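Local coordinates for protein thermosome subunit (Methanococcoides burtonii, PDB 3AQ1) that probably folds other proteins in an ATP-dependent manner as a group II chaperonin, binding unfolded chains and hydrolysing ATP, at residues N150-K155 with L170-E175; D163-D168 with L326-T331; G299-K304 with T312-C317. All blocks are in the same frame, centred on the assembly; numbering follows the deposited sequence.

Contact 1: N150-K155 with L170-E175; sequences NIKIEK and LVIDKE
Lys152 reaches across from strand 151-157 to grip the backbone of Val171 on strand 169-172, and so joins two separate sheets of the TCP-1 chaperonin fold: a small three-stranded sheet, consistent with the intermediate domain, and the larger mixed sheet, consistent with the apical domain. The two strands do not pair. Their axes pass 8.2 Å apart with 36° between their directions, and side chains bridge the interval.

The close-packed part is built around Lys152. Its CG stands anti to the backbone N (chi1 167°) and the chain stays extended from there, which carries NZ to the O of Val171 at 2.9 Å, in the plane of that carbonyl. On the way the aliphatic part passes Leu170 at about a right angle, Lys152 CD lying 3.8 Å from Leu170 CD1. The buried ammonium also makes a salt bridge to Asp271 of helix 269-279 and another along its own strand, NZ of Lys152 to OE1 of Glu154 at 3.3 Å. Two carboxylates and a carbonyl therefore share this one charge, which probably keeps it protonated.

The looser, more solvent-accessible side begins at Glu154 and Asp173. OE2 of Glu154 comes within 3.5 Å of CB of Asp173, and the carboxylate planes are turned 60° apart. Glu154 OE2 and Asp173 OD2 are 4.1 Å from each other, a pairing that would probably be mildly unfavourable if both are ionised. A water bridges the two sides: it accepts from Lys152 NZ, donates to Glu154 OE1, and accepts from the N of Asp173 at 3.0 Å.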
loop_
_atom_site.group_PDB
_atom_site.type_symbol
_atom_site.label_atom_id
_atom_site.label_comp_id
_atom_site.label_asym_id
_atom_site.label_seq_id
_atom_site.Cartn_x
_atom_site.Cartn_y
_atom_site.Cartn_z
ATOM N N ASN A 150 -4.978 5.909 6.895
ATOM C CA ASN A 150 -4.155 6.630 7.848
ATOM C C ASN A 150 -3.176 7.642 7.250
ATOM O O ASN A 150 -2.574 8.418 7.981
ATOM C CB ASN A 150 -3.410 5.641 8.740
ATOM C CG ASN A 150 -4.293 5.076 9.837
ATOM O OD1 ASN A 150 -5.239 5.727 10.274
ATOM N ND2 ASN A 150 -3.983 3.867 10.289
ATOM N N ILE A 151 -2.996 7.641 5.931
ATOM C CA ILE A 151 -2.199 8.696 5.318
ATOM C C ILE A 151 -2.935 9.440 4.214
ATOM O O ILE A 151 -3.452 8.849 3.287
ATOM C CB ILE A 151 -0.837 8.187 4.843
ATOM C CG1 ILE A 151 -0.040 7.693 6.051
ATOM C CG2 ILE A 151 -0.080 9.287 4.112
ATOM C CD1 ILE A 151 1.349 7.232 5.740
ATOM N N LYS A 152 -3.000 10.753 4.346
ATOM C CA LYS A 152 -3.529 11.591 3.289
ATOM C C LYS A 152 -2.403 12.467 2.745
ATOM O O LYS A 152 -1.649 13.071 3.505
ATOM C CB LYS A 152 -4.672 12.474 3.795
ATOM C CG LYS A 152 -5.022 13.566 2.799
ATOM C CD LYS A 152 -6.042 14.552 3.316
ATOM C CE LYS A 152 -6.139 15.719 2.356
ATOM N NZ LYS A 152 -7.453 16.396 2.440
ATOM N N ILE A 153 -2.280 12.527 1.427
ATOM C CA ILE A 153 -1.293 13.407 0.833
ATOM C C ILE A 153 -1.997 14.622 0.285
ATOM O O ILE A 153 -2.951 14.511 -0.466
ATOM C CB ILE A 153 -0.484 12.720 -0.278
ATOM C CG1 ILE A 153 0.060 11.378 0.222
ATOM C CG2 ILE A 153 0.653 13.595 -0.672
ATOM C CD1 ILE A 153 1.121 10.751 -0.673
ATOM N N GLU A 154 -1.545 15.787 0.713
ATOM C CA GLU A 154 -2.100 17.056 0.267
ATOM C C GLU A 154 -0.923 17.808 -0.331
ATOM O O GLU A 154 0.045 18.131 0.369
ATOM C CB GLU A 154 -2.703 17.837 1.441
ATOM C CG GLU A 154 -3.253 19.201 1.069
ATOM C CD GLU A 154 -4.572 19.090 0.338
ATOM O OE1 GLU A 154 -5.263 18.073 0.565
ATOM O OE2 GLU A 154 -4.906 19.999 -0.464
ATOM N N LYS A 155 -0.972 18.054 -1.632
ATOM C CA LYS A 155 0.201 18.614 -2.285
ATOM C C LYS A 155 0.208 20.136 -2.270
ATOM O O LYS A 155 -0.731 20.789 -2.721
ATOM C CB LYS A 155 0.408 18.027 -3.694
ATOM C CG LYS A 155 -0.779 18.115 -4.610
ATOM C CD LYS A 155 -0.840 16.936 -5.573
ATOM C CE LYS A 155 -2.057 17.087 -6.482
ATOM N NZ LYS A 155 -2.322 15.863 -7.277
ATOM N N LEU A 170 -5.444 15.687 10.366
ATOM C CA LEU A 170 -6.043 15.692 9.036
ATOM C C LEU A 170 -6.166 17.125 8.552
ATOM O O LEU A 170 -6.751 17.944 9.236
ATOM C CB LEU A 170 -7.435 15.059 9.097
ATOM C CG LEU A 170 -8.201 14.968 7.788
ATOM C CD1 LEU A 170 -7.470 14.040 6.853
ATOM C CD2 LEU A 170 -9.623 14.479 8.011
ATOM N N VAL A 171 -5.624 17.426 7.375
ATOM C CA VAL A 171 -5.686 18.776 6.807
ATOM C C VAL A 171 -6.635 18.852 5.599
ATOM O O VAL A 171 -6.543 18.043 4.703
ATOM C CB VAL A 171 -4.285 19.260 6.395
ATOM C CG1 VAL A 171 -4.383 20.607 5.718
ATOM C CG2 VAL A 171 -3.362 19.335 7.617
ATOM N N ILE A 172 -7.560 19.806 5.597
ATOM C CA ILE A 172 -8.583 19.928 4.553
ATOM C C ILE A 172 -8.376 21.250 3.861
ATOM O O ILE A 172 -8.367 22.292 4.512
ATOM C CB ILE A 172 -10.035 20.009 5.133
ATOM C CG1 ILE A 172 -10.336 18.848 6.061
ATOM C CG2 ILE A 172 -11.082 20.066 4.019
ATOM C CD1 ILE A 172 -10.058 17.536 5.437
ATOM N N ASP A 173 -8.220 21.226 2.542
ATOM C CA ASP A 173 -8.054 22.463 1.789
ATOM C C ASP A 173 -9.394 23.187 1.623
ATOM O O ASP A 173 -9.947 23.254 0.526
ATOM C CB ASP A 173 -7.436 22.182 0.431
ATOM C CG ASP A 173 -6.976 23.433 -0.253
ATOM O OD1 ASP A 173 -6.748 24.420 0.470
ATOM O OD2 ASP A 173 -6.842 23.430 -1.498
ATOM N N LYS A 174 -9.906 23.716 2.731
ATOM C CA LYS A 174 -11.173 24.440 2.763
ATOM C C LYS A 174 -11.107 25.473 3.875
ATOM O O LYS A 174 -10.406 25.286 4.868
ATOM C CB LYS A 174 -12.338 23.478 2.983
ATOM C CG LYS A 174 -13.105 23.143 1.703
ATOM C CD LYS A 174 -13.939 24.331 1.242
ATOM C CE LYS A 174 -14.661 24.033 -0.045
ATOM N NZ LYS A 174 -13.701 24.070 -1.191
ATOM N N GLU A 175 -11.808 26.583 3.711
ATOM C CA GLU A 175 -11.775 27.584 4.758
ATOM C C GLU A 175 -13.144 27.765 5.403
ATOM O O GLU A 175 -14.094 27.085 5.026
ATOM C CB GLU A 175 -11.127 28.894 4.263
ATOM C CG GLU A 175 -11.909 29.704 3.285
ATOM C CD GLU A 175 -11.117 30.908 2.793
ATOM O OE1 GLU A 175 -11.446 32.058 3.184
ATOM O OE2 GLU A 175 -10.159 30.698 2.010
HETATM O O HOH W 1 -8.399 18.710 0.994
#

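Contact 2: D163-D168 with L326-T331; sequences DSELID and LLHGGT
Ser164 and Glu165 meet Leu326 to His328 where strand 165-167 runs antiparallel along strand 323-329, as the edge strand of a three-stranded sheet. The backbone part is short: Glu165 and Leu326 form one hydrogen-bonded pair, with Glu165 N to Leu326 O and Leu326 N to Glu165 O both at 3.0 Å.

Beyond that pair a side chain takes over from the backbone. OG of Ser164 accepts a nearly straight bond from the N of His328 at 2.7 Å (173° at the hydrogen). It sits there because OG lies beside its own backbone N, anti to the carbonyl carbon (chi1 -72°); the same oxygen has a weak bond to the O of Ile161. A valine here would probably leave the N-H of His328 without its acceptor and take the weak partner from the O of Ile161. The imidazole of His328 turns its edge to CA of Ser164, and its ND1 comes within 2.9 Å of the O of Asp163.

The apolar contact is between CD1 of Leu326 and CG1 of Ile167, 4.2 Å apart; the same methyl also lies 3.8 Å from the carboxylate oxygen OE1 of Glu165.

Around this pairing, strand 151-157 flanks strand 323-329 on its other edge, Leu327 packs on Leu127 of helix 121-132 and on Leu338 and Leu342 of helix 332-355, and Leu326 and Ile167 rest against Tyr313 of strand 310-317.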
loop_
_atom_site.group_PDB
_atom_site.type_symbol
_atom_site.label_atom_id
_atom_site.label_comp_id
_atom_site.label_asym_id
_atom_site.label_seq_id
_atom_site.Cartn_x
_atom_site.Cartn_y
_atom_site.Cartn_z
ATOM N N ASP A 163 10.630 21.074 2.916
ATOM C CA ASP A 163 9.627 21.851 3.613
ATOM C C ASP A 163 8.361 21.020 3.777
ATOM O O ASP A 163 7.347 21.527 4.232
ATOM C CB ASP A 163 9.268 23.120 2.829
ATOM C CG ASP A 163 10.461 24.011 2.558
ATOM O OD1 ASP A 163 11.399 24.030 3.387
ATOM O OD2 ASP A 163 10.449 24.703 1.512
ATOM N N SER A 164 8.393 19.754 3.385
ATOM C CA SER A 164 7.215 18.917 3.583
ATOM C C SER A 164 6.943 18.698 5.075
ATOM O O SER A 164 7.864 18.585 5.877
ATOM C CB SER A 164 7.344 17.596 2.818
ATOM O OG SER A 164 7.209 17.825 1.420
ATOM N N GLU A 165 5.673 18.671 5.455
ATOM C CA GLU A 165 5.332 18.507 6.862
ATOM C C GLU A 165 4.582 17.215 7.130
ATOM O O GLU A 165 3.852 16.705 6.275
ATOM C CB GLU A 165 4.492 19.682 7.367
ATOM C CG GLU A 165 5.182 21.025 7.335
ATOM C CD GLU A 165 4.233 22.167 7.648
ATOM O OE1 GLU A 165 3.838 22.912 6.721
ATOM O OE2 GLU A 165 3.881 22.313 8.830
ATOM N N LEU A 166 4.764 16.697 8.337
ATOM C CA LEU A 166 3.964 15.588 8.811
ATOM C C LEU A 166 3.018 16.105 9.877
ATOM O O LEU A 166 3.417 16.318 11.016
ATOM C CB LEU A 166 4.857 14.498 9.378
ATOM C CG LEU A 166 4.535 13.117 8.828
ATOM C CD1 LEU A 166 4.810 13.106 7.330
ATOM C CD2 LEU A 166 5.352 12.062 9.539
ATOM N N ILE A 167 1.768 16.331 9.500
ATOM C CA ILE A 167 0.771 16.820 10.439
ATOM C C ILE A 167 0.086 15.663 11.139
ATOM O O ILE A 167 -0.381 14.735 10.487
ATOM C CB ILE A 167 -0.309 17.641 9.737
ATOM C CG1 ILE A 167 0.286 18.954 9.228
ATOM C CG2 ILE A 167 -1.494 17.867 10.666
ATOM C CD1 ILE A 167 1.412 19.480 10.070
ATOM N N ASP A 168 0.014 15.735 12.465
ATOM C CA ASP A 168 -0.594 14.677 13.264
ATOM C C ASP A 168 -2.071 14.910 13.413
ATOM O O ASP A 168 -2.545 15.326 14.458
ATOM C CB ASP A 168 0.085 14.546 14.628
ATOM C CG ASP A 168 1.358 13.715 14.565
ATOM O OD1 ASP A 168 1.301 12.569 14.058
ATOM O OD2 ASP A 168 2.416 14.210 15.016
ATOM N N LEU A 326 1.784 17.193 4.190
ATOM C CA LEU A 326 1.786 18.339 3.298
ATOM C C LEU A 326 3.055 18.247 2.458
ATOM O O LEU A 326 4.145 18.582 2.924
ATOM C CB LEU A 326 1.754 19.647 4.079
ATOM C CG LEU A 326 0.544 19.820 4.984
ATOM C CD1 LEU A 326 0.605 21.155 5.682
ATOM C CD2 LEU A 326 -0.721 19.698 4.160
ATOM N N LEU A 327 2.908 17.765 1.226
ATOM C CA LEU A 327 4.042 17.541 0.328
ATOM C C LEU A 327 4.413 18.794 -0.461
ATOM O O LEU A 327 3.576 19.344 -1.182
ATOM C CB LEU A 327 3.710 16.410 -0.646
ATOM C CG LEU A 327 4.792 15.950 -1.621
ATOM C CD1 LEU A 327 6.021 15.506 -0.855
ATOM C CD2 LEU A 327 4.251 14.818 -2.481
ATOM N N HIS A 328 5.663 19.237 -0.322
ATOM C CA HIS A 328 6.168 20.383 -1.088
ATOM C C HIS A 328 7.144 19.996 -2.214
ATOM O O HIS A 328 7.913 19.043 -2.091
ATOM C CB HIS A 328 6.844 21.390 -0.159
ATOM C CG HIS A 328 5.889 22.167 0.687
ATOM N ND1 HIS A 328 5.526 21.769 1.954
ATOM C CD2 HIS A 328 5.213 23.315 0.445
ATOM C CE1 HIS A 328 4.664 22.640 2.456
ATOM N NE2 HIS A 328 4.455 23.584 1.558
ATOM N N GLY A 329 7.099 20.755 -3.307
ATOM C CA GLY A 329 8.014 20.589 -4.426
ATOM C C GLY A 329 8.316 21.939 -5.058
ATOM O O GLY A 329 7.668 22.927 -4.718
ATOM N N GLY A 330 9.286 21.995 -5.972
ATOM C CA GLY A 330 9.634 23.262 -6.595
ATOM C C GLY A 330 8.459 23.927 -7.296
ATOM O O GLY A 330 8.222 25.130 -7.140
ATOM N N THR A 331 7.714 23.131 -8.065
ATOM C CA THR A 331 6.645 23.639 -8.930
ATOM C C THR A 331 5.360 22.826 -8.816
ATOM O O THR A 331 5.328 21.776 -8.188
ATOM C CB THR A 331 7.054 23.567 -10.422
ATOM O OG1 THR A 331 6.983 22.206 -10.876
ATOM C CG2 THR A 331 8.466 24.084 -10.622
#

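Contact 3: G299-K304 with T312-C317; sequences GLVEEK and TYVTGC
Lys304 lays its side chain across the ring of Tyr313 on the antiparallel neighbouring strand, the two side chains crossing at about a right angle. CB of Lys304 starts beyond the rim of the ring and above its plane, 3.4 Å from CE2 of Tyr313. CG follows above the same face, 3.8 Å from CD2 of Tyr313. With CG beside the backbone N (chi1 -75°) and the chain extended beyond it, CD of Lys304 arrives over the middle of the ring, a CH-pi contact of 3.9 Å to the ring centroid and 9° off its normal. From CE on the chain climbs away from the ring, and NZ of Lys304 ends 5.7 Å from the Tyr313 centroid, at most a weak cation-pi attraction.

Leu300 and Thr315 share this face of the sheet, lying side by side with Leu300 CB 3.6 Å from Thr315 OG1. On the other face Val301 and Val314 also lie side by side, CG2 to CG2 at 4.0 Å; on strand 241-244 Val241 touches Val301, and Phe243 touches Val314 and Thr312.

The backbone ladder is regular from Glu302 and Tyr313, bonded in both directions, through Leu300 and Thr315. It then slips: Gly299 N bonds to Gly316 O at 3.0 Å, coming from above the carbonyl plane, while Leu300 N bonds to Thr315 O. Gly316 has a positive phi (64°), which suits glycine. Gly299 and Leu300 both face Thr315, a classic beta bulge at the open end of the hairpin of strands 300-305 and 310-317, part of the sheet consistent with the chaperonin's apical domain.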
loop_
_atom_site.group_PDB
_atom_site.type_symbol
_atom_site.label_atom_id
_atom_site.label_comp_id
_atom_site.label_asym_id
_atom_site.label_seq_id
_atom_site.Cartn_x
_atom_site.Cartn_y
_atom_site.Cartn_z
ATOM N N GLY A 299 -9.235 17.125 19.249
ATOM C CA GLY A 299 -8.571 18.076 20.116
ATOM C C GLY A 299 -8.708 19.518 19.654
ATOM O O GLY A 299 -8.948 20.428 20.461
ATOM N N LEU A 300 -8.555 19.737 18.352
ATOM C CA LEU A 300 -8.488 21.093 17.831
ATOM C C LEU A 300 -8.903 21.177 16.362
ATOM O O LEU A 300 -8.511 20.365 15.543
ATOM C CB LEU A 300 -7.066 21.656 18.009
ATOM C CG LEU A 300 -6.727 23.050 17.471
ATOM C CD1 LEU A 300 -7.560 24.117 18.145
ATOM C CD2 LEU A 300 -5.246 23.351 17.641
ATOM N N VAL A 301 -9.706 22.177 16.046
ATOM C CA VAL A 301 -10.001 22.516 14.677
ATOM C C VAL A 301 -9.697 23.992 14.491
ATOM O O VAL A 301 -10.243 24.819 15.205
ATOM C CB VAL A 301 -11.456 22.240 14.340
ATOM C CG1 VAL A 301 -11.825 22.926 13.021
ATOM C CG2 VAL A 301 -11.686 20.739 14.272
ATOM N N GLU A 302 -8.801 24.320 13.560
ATOM C CA GLU A 302 -8.472 25.723 13.294
ATOM C C GLU A 302 -8.093 25.990 11.850
ATOM O O GLU A 302 -7.654 25.097 11.135
ATOM C CB GLU A 302 -7.353 26.222 14.202
ATOM C CG GLU A 302 -6.016 25.619 13.932
ATOM C CD GLU A 302 -4.897 26.360 14.639
ATOM O OE1 GLU A 302 -5.053 27.575 14.899
ATOM O OE2 GLU A 302 -3.850 25.731 14.912
ATOM N N GLU A 303 -8.299 27.230 11.435
ATOM C CA GLU A 303 -7.911 27.703 10.116
ATOM C C GLU A 303 -6.527 28.323 10.229
ATOM O O GLU A 303 -6.346 29.320 10.929
ATOM C CB GLU A 303 -8.913 28.753 9.639
ATOM C CG GLU A 303 -8.817 29.125 8.179
ATOM C CD GLU A 303 -9.837 30.199 7.808
ATOM O OE1 GLU A 303 -11.010 29.829 7.582
ATOM O OE2 GLU A 303 -9.478 31.404 7.749
ATOM N N LYS A 304 -5.544 27.714 9.569
ATOM C CA LYS A 304 -4.189 28.260 9.522
ATOM C C LYS A 304 -3.972 28.944 8.191
ATOM O O LYS A 304 -4.547 28.538 7.174
ATOM C CB LYS A 304 -3.123 27.175 9.701
ATOM C CG LYS A 304 -2.954 26.655 11.120
ATOM C CD LYS A 304 -1.614 25.931 11.288
ATOM C CE LYS A 304 -1.094 26.046 12.728
ATOM N NZ LYS A 304 0.357 25.697 12.845
ATOM N N THR A 312 -8.011 24.145 6.647
ATOM C CA THR A 312 -8.568 23.701 7.927
ATOM C C THR A 312 -7.827 22.515 8.548
ATOM O O THR A 312 -7.893 21.410 8.030
ATOM C CB THR A 312 -10.043 23.348 7.803
ATOM O OG1 THR A 312 -10.790 24.533 7.521
ATOM C CG2 THR A 312 -10.547 22.771 9.103
ATOM N N TYR A 313 -7.124 22.757 9.655
ATOM C CA TYR A 313 -6.407 21.704 10.386
ATOM C C TYR A 313 -7.271 21.044 11.499
ATOM O O TYR A 313 -7.824 21.724 12.358
ATOM C CB TYR A 313 -5.125 22.267 11.009
ATOM C CG TYR A 313 -4.036 22.665 10.034
ATOM C CD1 TYR A 313 -2.813 21.998 10.016
ATOM C CD2 TYR A 313 -4.215 23.720 9.145
ATOM C CE1 TYR A 313 -1.817 22.360 9.139
ATOM C CE2 TYR A 313 -3.214 24.085 8.253
ATOM C CZ TYR A 313 -2.023 23.406 8.261
ATOM O OH TYR A 313 -1.031 23.770 7.383
ATOM N N VAL A 314 -7.375 19.721 11.466
ATOM C CA VAL A 314 -8.073 18.955 12.493
ATOM C C VAL A 314 -7.068 18.041 13.208
ATOM O O VAL A 314 -6.781 16.956 12.746
ATOM C CB VAL A 314 -9.190 18.105 11.864
ATOM C CG1 VAL A 314 -9.945 17.364 12.919
ATOM C CG2 VAL A 314 -10.127 18.985 11.070
ATOM N N THR A 315 -6.522 18.500 14.331
ATOM C CA THR A 315 -5.487 17.765 15.059
ATOM C C THR A 315 -5.970 17.233 16.417
ATOM O O THR A 315 -7.043 17.592 16.904
ATOM C CB THR A 315 -4.256 18.646 15.314
ATOM O OG1 THR A 315 -4.636 19.778 16.093
ATOM C CG2 THR A 315 -3.694 19.147 14.022
ATOM N N GLY A 316 -5.160 16.381 17.029
ATOM C CA GLY A 316 -5.510 15.766 18.298
ATOM C C GLY A 316 -6.727 14.871 18.227
ATOM O O GLY A 316 -7.406 14.705 19.224
ATOM N N CYS A 317 -7.001 14.296 17.058
ATOM C CA CYS A 317 -8.261 13.585 16.822
ATOM C C CYS A 317 -8.407 12.334 17.659
ATOM O O CYS A 317 -7.413 11.729 18.071
ATOM C CB CYS A 317 -8.446 13.219 15.351
ATOM S SG CYS A 317 -8.978 14.547 14.293
#

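In the fold
From the N terminus the chain first lays down 150-155, then 163-168, then 170-175, which closes contact 1 over a short loop. Contact 2 has opened inside that loop and closes only when 326-331 returns 158 residues later, so the two cross. Contact 3 is a local hairpin nested within the long loop of contact 2, after contact 1 has closed. Strand 323-329 lies between the strands holding 150-155 and 163-168, and 312-317 pairs with 170-175, Ile172 O to Thr312 N being 2.8 Å. Tyr313 of contact 3 also packs against Val171 of contact 1, beside its tie to contact 2, so the three together pin the small three-stranded sheet to the larger mixed one.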